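Local coordinates for protein epoxyqueuosine reductase (Streptococcus thermophilus, PDB 5D6S) that belongs to the QueG family of epoxyqueuosine reductases and carries a cobalamin and two iron-sulfur clusters, with a helical C-terminal region, at residues E292-L297 with I338-E343; D346-P351 with S380-H385; W359-I364 with D374-L379. All coordinates share one frame; numbering follows the deposited sequence.

All three contacts lie in the helical C-terminal part of the chain. Coming from the N terminus, contact 1 is met first: it closes a loop in which the short helix 293-296 meets helix 338-347, with helices 301-308 and 318-331 in the loop between. Contact 2 then opens at the end of helix 338-347 and the turn that follows it, and closes at the start of helix 384-396. Contact 3, between helices 351-364 and 370-377, is nested inside the loop of contact 2. Contact 1 stands in series before both. Together they link these helices to one another, and helix 338-347 is shared by contacts 1 and 2.

Contact 1: residues E292-L297 with I338-E343; sequences ELLPFL and IVKLME
This contact joins two elements of the C-terminal helical array, the short helix 293-296 and the N-terminal half of helix 338-347, and it is carried by Leu294, Leu297 and Lys340. The backbones come nearest at Leu294 and Lys340, whose CA atoms are 7.8 Å apart, and the space between is spanned by side chains. Lys340 does most of the work. Its CG stands anti to the backbone N (chi1 -178°), which sends the chain across to the other helix, and a bend at chi2 (54°) then turns the outer methylenes along it. The inner part meets Leu294: CD2 of the leucine sits 3.9 Å from Lys340 CB and almost as near to CG. The two side chains pass each other in opposite directions, so the touch is flank to flank. Farther out, the lysine reaches Leu297, whose CB projects toward it; Lys340 CE lies 4.1 Å from Leu297 CB and 3.9 Å from Leu297 O. The ammonium group finds its partner just beyond, in a salt bridge from Lys340 NZ to Glu298. Leu294 and Leu297 also rest on Leu329 of helix 318-331, while Leu341, next to Lys340 in sequence, turns to Ala357 and Ile364 of helix 351-364. Leu297 is buried, whereas Leu294 and Lys340 keep part of their surface accessible. The lysine therefore plays two parts: its aliphatic stem serves as apolar packing for two leucines, and its charged tip is carried past them to a carboxylate. Across the two segments the interaction is van der Waals throughout, and the electrostatic tie is made one residue beyond Leu297.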
loop_
_atom_site.group_PDB
_atom_site.type_symbol
_atom_site.label_atom_id
_atom_site.label_comp_id
_atom_site.label_asym_id
_atom_site.label_seq_id
_atom_site.Cartn_x
_atom_site.Cartn_y
_atom_site.Cartn_z
ATOM N N GLU A 292 4.410 -15.968 -9.238
ATOM C CA GLU A 292 3.948 -17.343 -9.244
ATOM C C GLU A 292 3.959 -17.774 -7.783
ATOM O O GLU A 292 4.968 -17.630 -7.090
ATOM C CB GLU A 292 4.879 -18.217 -10.107
ATOM C CG GLU A 292 4.927 -17.835 -11.601
ATOM C CD GLU A 292 5.999 -18.596 -12.374
ATOM O OE1 GLU A 292 5.668 -19.547 -13.129
ATOM O OE2 GLU A 292 7.185 -18.278 -12.184
ATOM N N LEU A 293 2.828 -18.276 -7.313
ATOM C CA LEU A 293 2.600 -18.448 -5.884
ATOM C C LEU A 293 3.417 -19.577 -5.250
ATOM O O LEU A 293 4.092 -19.346 -4.254
ATOM C CB LEU A 293 1.115 -18.656 -5.612
ATOM C CG LEU A 293 0.293 -17.422 -6.069
ATOM C CD1 LEU A 293 -1.177 -17.776 -6.230
ATOM C CD2 LEU A 293 0.477 -16.269 -5.102
ATOM N N LEU A 294 3.386 -20.783 -5.814
ATOM C CA LEU A 294 4.078 -21.897 -5.186
ATOM C C LEU A 294 5.591 -21.680 -5.192
ATOM O O LEU A 294 6.273 -22.025 -4.201
ATOM C CB LEU A 294 3.694 -23.229 -5.827
ATOM C CG LEU A 294 2.269 -23.680 -5.507
ATOM C CD1 LEU A 294 1.797 -24.706 -6.525
ATOM C CD2 LEU A 294 2.192 -24.228 -4.082
ATOM N N PRO A 295 6.132 -21.095 -6.282
ATOM C CA PRO A 295 7.570 -20.775 -6.235
ATOM C C PRO A 295 7.845 -19.686 -5.217
ATOM O O PRO A 295 8.870 -19.732 -4.520
ATOM C CB PRO A 295 7.889 -20.288 -7.654
ATOM C CG PRO A 295 6.851 -20.915 -8.526
ATOM C CD PRO A 295 5.605 -21.040 -7.656
ATOM N N PHE A 296 6.921 -18.737 -5.097
ATOM C CA PHE A 296 7.014 -17.723 -4.040
ATOM C C PHE A 296 7.080 -18.320 -2.628
ATOM O O PHE A 296 7.851 -17.854 -1.792
ATOM C CB PHE A 296 5.838 -16.788 -4.108
ATOM C CG PHE A 296 6.001 -15.567 -3.269
ATOM C CD1 PHE A 296 6.873 -14.570 -3.651
ATOM C CD2 PHE A 296 5.285 -15.422 -2.088
ATOM C CE1 PHE A 296 7.037 -13.444 -2.880
ATOM C CE2 PHE A 296 5.420 -14.290 -1.322
ATOM C CZ PHE A 296 6.294 -13.294 -1.723
ATOM N N LEU A 297 6.295 -19.368 -2.383
ATOM C CA LEU A 297 6.339 -20.069 -1.103
ATOM C C LEU A 297 7.620 -20.833 -0.884
ATOM O O LEU A 297 7.813 -21.342 0.190
ATOM C CB LEU A 297 5.159 -21.027 -0.953
ATOM C CG LEU A 297 3.772 -20.397 -0.920
ATOM C CD1 LEU A 297 2.685 -21.451 -0.875
ATOM C CD2 LEU A 297 3.642 -19.486 0.273
ATOM N N ILE A 338 -1.720 -28.610 -2.597
ATOM C CA ILE A 338 -2.040 -29.430 -1.434
ATOM C C ILE A 338 -0.749 -29.975 -0.834
ATOM O O ILE A 338 -0.548 -29.897 0.369
ATOM C CB ILE A 338 -3.049 -30.535 -1.777
ATOM C CG1 ILE A 338 -4.423 -29.904 -2.059
ATOM C CG2 ILE A 338 -3.202 -31.533 -0.653
ATOM C CD1 ILE A 338 -5.455 -30.844 -2.664
ATOM N N VAL A 339 0.124 -30.522 -1.664
ATOM C CA VAL A 339 1.282 -31.215 -1.122
ATOM C C VAL A 339 2.203 -30.194 -0.434
ATOM O O VAL A 339 2.826 -30.474 0.610
ATOM C CB VAL A 339 1.997 -32.167 -2.121
ATOM C CG1 VAL A 339 1.610 -31.911 -3.562
ATOM C CG2 VAL A 339 3.512 -32.119 -1.951
ATOM N N LYS A 340 2.270 -28.998 -0.993
ATOM C CA LYS A 340 3.061 -27.937 -0.363
ATOM C C LYS A 340 2.492 -27.482 0.983
ATOM O O LYS A 340 3.213 -27.199 1.938
ATOM C CB LYS A 340 3.171 -26.736 -1.300
ATOM C CG LYS A 340 4.014 -25.597 -0.753
ATOM C CD LYS A 340 5.386 -26.040 -0.327
ATOM C CE LYS A 340 6.222 -24.856 0.148
ATOM N NZ LYS A 340 7.585 -25.287 0.555
ATOM N N LEU A 341 1.188 -27.353 1.033
ATOM C CA LEU A 341 0.537 -26.965 2.264
ATOM C C LEU A 341 0.815 -28.030 3.328
ATOM O O LEU A 341 0.979 -27.720 4.496
ATOM C CB LEU A 341 -0.970 -26.770 2.008
ATOM C CG LEU A 341 -1.291 -25.614 1.045
ATOM C CD1 LEU A 341 -2.701 -25.682 0.532
ATOM C CD2 LEU A 341 -1.075 -24.261 1.699
ATOM N N MET A 342 0.865 -29.290 2.917
ATOM C CA MET A 342 1.051 -30.365 3.861
ATOM C C MET A 342 2.454 -30.268 4.404
ATOM O O MET A 342 2.676 -30.524 5.571
ATOM C CB MET A 342 0.756 -31.729 3.232
ATOM C CG MET A 342 -0.703 -32.171 3.276
ATOM S SD MET A 342 -1.091 -33.499 2.074
ATOM C CE MET A 342 -1.841 -34.684 3.204
ATOM N N GLU A 343 3.401 -29.871 3.569
ATOM C CA GLU A 343 4.808 -29.723 3.968
ATOM C C GLU A 343 4.970 -28.594 4.984
ATOM O O GLU A 343 5.672 -28.743 5.996
ATOM C CB GLU A 343 5.725 -29.479 2.759
ATOM C CG GLU A 343 5.943 -30.728 1.904
ATOM C CD GLU A 343 6.597 -30.464 0.535
ATOM O OE1 GLU A 343 7.240 -29.401 0.364
ATOM O OE2 GLU A 343 6.444 -31.329 -0.367
#

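Contact 2: residues D346-P351 with S380-H385; sequences DKNNNP and SPKDEH
Pro351 and Asp383 form the closer half of this surface contact, in which two turns that lead into helices face each other. Pro351 opens helix 351-364 and Asp383 is the N-cap of helix 384-396; their CA atoms are 7.5 Å apart. The aspartate approaches the proline ring at CB, with Asp383 OD1 3.7 Å from Pro351 CB and OD2 a little farther off. Its CG lies between the backbone N and the carbonyl carbon (chi1 72°), a setting that also brings the carboxylate back toward its own helix. There Asp383 OD2 accepts a weak capping bond from His385 N, 3.4 Å long and bent to 134° at the hydrogen, and OD1 has a weak bond to Ser386 OG. The other half is looser. Asn348, the first residue beyond helix 338-347, with a positive phi of 58°, reaches over with its amide, and Asn348 ND2 comes within 4.0 Å of Lys382 CB, the two side chains crossing at about a right angle. Beyond CB the exposed lysine chain leads away from the contact and is poorly ordered. At the other end of the asparagine amide, Asn348 OD1 bonds to Thr354 OG1 of helix 351-364, which would restrain the turn of the amide. The carboxylate of Asp383 and the amide oxygen of Asn348 thus turn to the first turns of helices 384-396 and 351-364, and what passes between the two segments is simple van der Waals touch. The capping position would be expected to favour a charged Asp383 carboxylate, stabilised by the helix N terminus.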
loop_
_atom_site.group_PDB
_atom_site.type_symbol
_atom_site.label_atom_id
_atom_site.label_comp_id
_atom_site.label_asym_id
_atom_site.label_seq_id
_atom_site.Cartn_x
_atom_site.Cartn_y
_atom_site.Cartn_z
ATOM N N ASP A 346 3.510 -29.820 8.373
ATOM C CA ASP A 346 4.219 -30.875 9.091
ATOM C C ASP A 346 5.549 -30.346 9.629
ATOM O O ASP A 346 5.890 -30.581 10.783
ATOM C CB ASP A 346 4.228 -32.178 8.271
ATOM C CG ASP A 346 2.747 -32.781 8.137
ATOM O OD1 ASP A 346 2.203 -33.231 9.195
ATOM O OD2 ASP A 346 2.111 -32.773 7.017
ATOM N N LYS A 347 6.211 -29.503 8.869
ATOM C CA LYS A 347 7.463 -28.866 9.299
ATOM C C LYS A 347 7.221 -27.883 10.446
ATOM O O LYS A 347 7.877 -27.917 11.477
ATOM C CB LYS A 347 8.062 -28.141 8.093
ATOM C CG LYS A 347 9.489 -27.681 8.243
ATOM C CD LYS A 347 10.010 -27.164 6.909
ATOM C CE LYS A 347 11.354 -26.460 7.040
ATOM N NZ LYS A 347 12.327 -27.255 7.854
ATOM N N ASN A 348 6.241 -27.019 10.237
ATOM C CA ASN A 348 5.730 -26.117 11.249
ATOM C C ASN A 348 6.734 -25.188 11.851
ATOM O O ASN A 348 6.718 -24.904 13.034
ATOM C CB ASN A 348 5.050 -26.862 12.366
ATOM C CG ASN A 348 4.260 -25.943 13.282
ATOM O OD1 ASN A 348 3.522 -25.069 12.824
ATOM N ND2 ASN A 348 4.426 -26.121 14.576
ATOM N N ASN A 349 7.574 -24.676 10.997
ATOM C CA ASN A 349 8.616 -23.776 11.404
ATOM C C ASN A 349 8.066 -22.371 11.504
ATOM O O ASN A 349 8.631 -21.531 12.179
ATOM C CB ASN A 349 9.783 -23.835 10.393
ATOM C CG ASN A 349 9.360 -23.435 8.985
ATOM O OD1 ASN A 349 8.252 -23.745 8.524
ATOM N ND2 ASN A 349 10.251 -22.785 8.283
ATOM N N ASN A 350 6.977 -22.112 10.794
ATOM C CA ASN A 350 6.243 -20.851 10.897
ATOM C C ASN A 350 4.751 -21.105 11.250
ATOM O O ASN A 350 3.958 -21.518 10.390
ATOM C CB ASN A 350 6.353 -20.075 9.578
ATOM C CG ASN A 350 5.690 -18.712 9.643
ATOM O OD1 ASN A 350 4.626 -18.537 10.247
ATOM N ND2 ASN A 350 6.315 -17.743 9.030
ATOM N N PRO A 351 4.369 -20.865 12.501
ATOM C CA PRO A 351 3.004 -21.187 12.921
ATOM C C PRO A 351 1.904 -20.411 12.218
ATOM O O PRO A 351 0.846 -20.973 11.943
ATOM C CB PRO A 351 3.010 -20.861 14.408
ATOM C CG PRO A 351 4.436 -20.945 14.811
ATOM C CD PRO A 351 5.235 -20.501 13.635
ATOM N N SER A 380 -2.347 -32.670 15.485
ATOM C CA SER A 380 -2.707 -32.091 16.795
ATOM C C SER A 380 -1.906 -30.817 16.901
ATOM O O SER A 380 -0.726 -30.852 17.201
ATOM C CB SER A 380 -2.452 -33.043 17.973
ATOM O OG SER A 380 -1.078 -33.244 18.196
ATOM N N PRO A 381 -2.533 -29.693 16.552
ATOM C CA PRO A 381 -1.835 -28.435 16.457
ATOM C C PRO A 381 -1.063 -28.097 17.710
ATOM O O PRO A 381 -1.597 -28.156 18.804
ATOM C CB PRO A 381 -2.969 -27.451 16.224
ATOM C CG PRO A 381 -3.900 -28.217 15.365
ATOM C CD PRO A 381 -3.869 -29.607 15.941
ATOM N N LYS A 382 0.198 -27.740 17.518
ATOM C CA LYS A 382 1.055 -27.188 18.572
ATOM C C LYS A 382 0.396 -25.993 19.306
ATOM O O LYS A 382 0.090 -26.081 20.487
ATOM C CB LYS A 382 2.383 -26.767 17.922
ATOM C CG LYS A 382 3.271 -25.796 18.703
ATOM C CD LYS A 382 4.338 -26.511 19.526
ATOM C CE LYS A 382 5.496 -25.584 19.855
ATOM N NZ LYS A 382 6.649 -26.327 20.429
ATOM N N ASP A 383 0.126 -24.919 18.573
ATOM C CA ASP A 383 -0.321 -23.656 19.151
ATOM C C ASP A 383 -1.809 -23.286 18.914
ATOM O O ASP A 383 -2.517 -23.945 18.181
ATOM C CB ASP A 383 0.576 -22.538 18.626
ATOM C CG ASP A 383 0.325 -22.227 17.183
ATOM O OD1 ASP A 383 0.734 -23.042 16.329
ATOM O OD2 ASP A 383 -0.284 -21.164 16.905
ATOM N N GLU A 384 -2.237 -22.192 19.529
ATOM C CA GLU A 384 -3.634 -21.818 19.613
ATOM C C GLU A 384 -4.279 -21.405 18.289
ATOM O O GLU A 384 -5.417 -21.715 18.036
ATOM C CB GLU A 384 -3.798 -20.702 20.648
ATOM C CG GLU A 384 -5.249 -20.322 20.902
ATOM C CD GLU A 384 -5.482 -19.547 22.206
ATOM O OE1 GLU A 384 -4.900 -19.949 23.265
ATOM O OE2 GLU A 384 -6.302 -18.571 22.164
ATOM N N HIS A 385 -3.561 -20.707 17.440
ATOM C CA HIS A 385 -4.122 -20.335 16.161
ATOM C C HIS A 385 -4.319 -21.500 15.213
ATOM O O HIS A 385 -5.373 -21.615 14.596
ATOM C CB HIS A 385 -3.247 -19.325 15.476
ATOM C CG HIS A 385 -3.031 -18.099 16.282
ATOM N ND1 HIS A 385 -3.905 -17.032 16.262
ATOM C CD2 HIS A 385 -2.037 -17.768 17.139
ATOM C CE1 HIS A 385 -3.447 -16.086 17.064
ATOM N NE2 HIS A 385 -2.310 -16.505 17.600
#

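Contact 3: residues W359-I364 with D374-L379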
loop_
_atom_site.group_PDB
_atom_site.type_symbol
_atom_site.label_atom_id
_atom_site.label_comp_id
_atom_site.label_asym_id
_atom_site.label_seq_id
_atom_site.Cartn_x
_atom_site.Cartn_y
_atom_site.Cartn_z
ATOM N N TRP A 359 -6.361 -24.015 7.353
ATOM C CA TRP A 359 -7.538 -23.410 6.782
ATOM C C TRP A 359 -7.602 -23.653 5.281
ATOM O O TRP A 359 -8.646 -24.008 4.745
ATOM C CB TRP A 359 -7.554 -21.891 7.055
ATOM C CG TRP A 359 -8.658 -21.143 6.337
ATOM C CD1 TRP A 359 -9.982 -21.141 6.656
ATOM C CD2 TRP A 359 -8.528 -20.321 5.184
ATOM N NE1 TRP A 359 -10.689 -20.348 5.776
ATOM C CE2 TRP A 359 -9.816 -19.825 4.869
ATOM C CE3 TRP A 359 -7.455 -19.932 4.397
ATOM C CZ2 TRP A 359 -10.052 -18.984 3.787
ATOM C CZ3 TRP A 359 -7.691 -19.076 3.300
ATOM C CH2 TRP A 359 -8.975 -18.620 3.013
ATOM N N ALA A 360 -6.494 -23.398 4.610
ATOM C CA ALA A 360 -6.441 -23.442 3.151
ATOM C C ALA A 360 -6.843 -24.837 2.630
ATOM O O ALA A 360 -7.540 -24.950 1.595
ATOM C CB ALA A 360 -5.067 -23.026 2.643
ATOM N N LEU A 361 -6.448 -25.891 3.341
ATOM C CA LEU A 361 -6.883 -27.233 2.928
ATOM C C LEU A 361 -8.397 -27.399 3.016
ATOM O O LEU A 361 -8.993 -28.074 2.179
ATOM C CB LEU A 361 -6.181 -28.306 3.719
ATOM C CG LEU A 361 -4.692 -28.458 3.424
ATOM C CD1 LEU A 361 -4.086 -29.403 4.432
ATOM C CD2 LEU A 361 -4.421 -28.964 2.027
ATOM N N GLY A 362 -9.024 -26.757 3.996
ATOM C CA GLY A 362 -10.468 -26.829 4.122
ATOM C C GLY A 362 -11.199 -26.121 2.997
ATOM O O GLY A 362 -12.384 -26.342 2.763
ATOM N N GLU A 363 -10.489 -25.258 2.307
ATOM C CA GLU A 363 -11.055 -24.516 1.209
ATOM C C GLU A 363 -10.853 -25.279 -0.110
ATOM O O GLU A 363 -11.764 -25.367 -0.939
ATOM C CB GLU A 363 -10.358 -23.134 1.152
ATOM C CG GLU A 363 -11.086 -21.936 1.783
ATOM C CD GLU A 363 -12.350 -22.254 2.567
ATOM O OE1 GLU A 363 -12.280 -22.862 3.651
ATOM O OE2 GLU A 363 -13.426 -21.861 2.080
ATOM N N ILE A 364 -9.619 -25.745 -0.318
ATOM C CA ILE A 364 -9.180 -26.375 -1.562
ATOM C C ILE A 364 -9.801 -27.757 -1.744
ATOM O O ILE A 364 -10.331 -28.052 -2.802
ATOM C CB ILE A 364 -7.626 -26.455 -1.604
ATOM C CG1 ILE A 364 -7.047 -25.058 -1.842
ATOM C CG2 ILE A 364 -7.141 -27.389 -2.694
ATOM C CD1 ILE A 364 -5.605 -24.875 -1.412
ATOM N N ASP A 374 -8.486 -38.712 7.577
ATOM C CA ASP A 374 -7.537 -39.275 8.542
ATOM C C ASP A 374 -6.317 -38.342 8.736
ATOM O O ASP A 374 -5.828 -38.184 9.857
ATOM C CB ASP A 374 -7.095 -40.697 8.139
ATOM C CG ASP A 374 -8.254 -41.730 8.167
ATOM O OD1 ASP A 374 -9.427 -41.339 8.400
ATOM O OD2 ASP A 374 -7.980 -42.944 7.949
ATOM N N TYR A 375 -5.828 -37.722 7.655
ATOM C CA TYR A 375 -4.680 -36.792 7.757
ATOM C C TYR A 375 -5.047 -35.700 8.727
ATOM O O TYR A 375 -4.295 -35.404 9.653
ATOM C CB TYR A 375 -4.324 -36.167 6.396
ATOM C CG TYR A 375 -3.363 -34.996 6.494
ATOM C CD1 TYR A 375 -2.043 -35.195 6.860
ATOM C CD2 TYR A 375 -3.774 -33.686 6.260
ATOM C CE1 TYR A 375 -1.142 -34.136 6.995
ATOM C CE2 TYR A 375 -2.871 -32.612 6.375
ATOM C CZ TYR A 375 -1.554 -32.851 6.742
ATOM O OH TYR A 375 -0.607 -31.822 6.858
ATOM N N MET A 376 -6.203 -35.084 8.470
ATOM C CA MET A 376 -6.662 -33.900 9.213
ATOM C C MET A 376 -6.980 -34.270 10.639
ATOM O O MET A 376 -6.524 -33.614 11.558
ATOM C CB MET A 376 -7.896 -33.288 8.516
ATOM C CG MET A 376 -8.416 -31.981 9.079
ATOM S SD MET A 376 -7.260 -30.611 9.039
ATOM C CE MET A 376 -7.100 -30.361 7.260
ATOM N N ARG A 377 -7.744 -35.347 10.817
ATOM C CA ARG A 377 -8.068 -35.846 12.152
ATOM C C ARG A 377 -6.786 -36.022 12.962
ATOM O O ARG A 377 -6.758 -35.770 14.166
ATOM C CB ARG A 377 -8.841 -37.186 12.071
ATOM C CG ARG A 377 -9.436 -37.686 13.392
ATOM C CD ARG A 377 -10.184 -39.023 13.250
ATOM N NE ARG A 377 -11.178 -39.032 12.154
ATOM C CZ ARG A 377 -11.064 -39.702 11.003
ATOM N NH1 ARG A 377 -9.999 -40.462 10.759
ATOM N NH2 ARG A 377 -12.029 -39.623 10.084
ATOM N N GLY A 378 -5.738 -36.466 12.285
ATOM C CA GLY A 378 -4.473 -36.848 12.921
ATOM C C GLY A 378 -3.435 -35.762 13.203
ATOM O O GLY A 378 -2.400 -36.043 13.802
ATOM N N LEU A 379 -3.707 -34.524 12.805
ATOM C CA LEU A 379 -2.896 -33.396 13.248
ATOM C C LEU A 379 -3.286 -33.133 14.673
ATOM O O LEU A 379 -4.443 -33.336 15.043
ATOM C CB LEU A 379 -3.215 -32.131 12.451
ATOM C CG LEU A 379 -3.115 -32.162 10.928
ATOM C CD1 LEU A 379 -3.629 -30.863 10.328
ATOM C CD2 LEU A 379 -1.693 -32.412 10.490
#
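Segments 359-364 and 374-379, both largely helical, are nearest at Leu361 and Met376, where the CA atoms are 9.2 Å apart, a spacing bridged entirely by side chains. Leu361 points at the other helix and meets two neighbours in sequence. One branch, CD1, lies at the rim of the Tyr375 ring and near its plane, 3.9 Å from Tyr375 CE2, and the two side chains cross at about a right angle. The methyl thus touches an edge carbon of the ring instead of covering a face. The second partner is Met376, whose chain leaves anti to its backbone N and then folds at both chi2 (61°) and chi3 (66°); the folds carry CE to within 4.2 Å of Leu361 CB. Leucine and methionine are buried, and the tyrosine keeps its polar end bonded, since Tyr375 OH makes a hydrogen bond with Asp346 OD2 of helix 338-347. Arg377 and Asp374 form a salt bridge along the exposed side of the same segment, the carboxylate oxygen lying near the guanidinium plane. Around this apolar seam other helices close in: Ile345 of helix 338-347 packs against both Leu361 and Tyr375, while Val393 of helix 384-396 packs against Met376, whose backbone O accepts from Trp390 NE1.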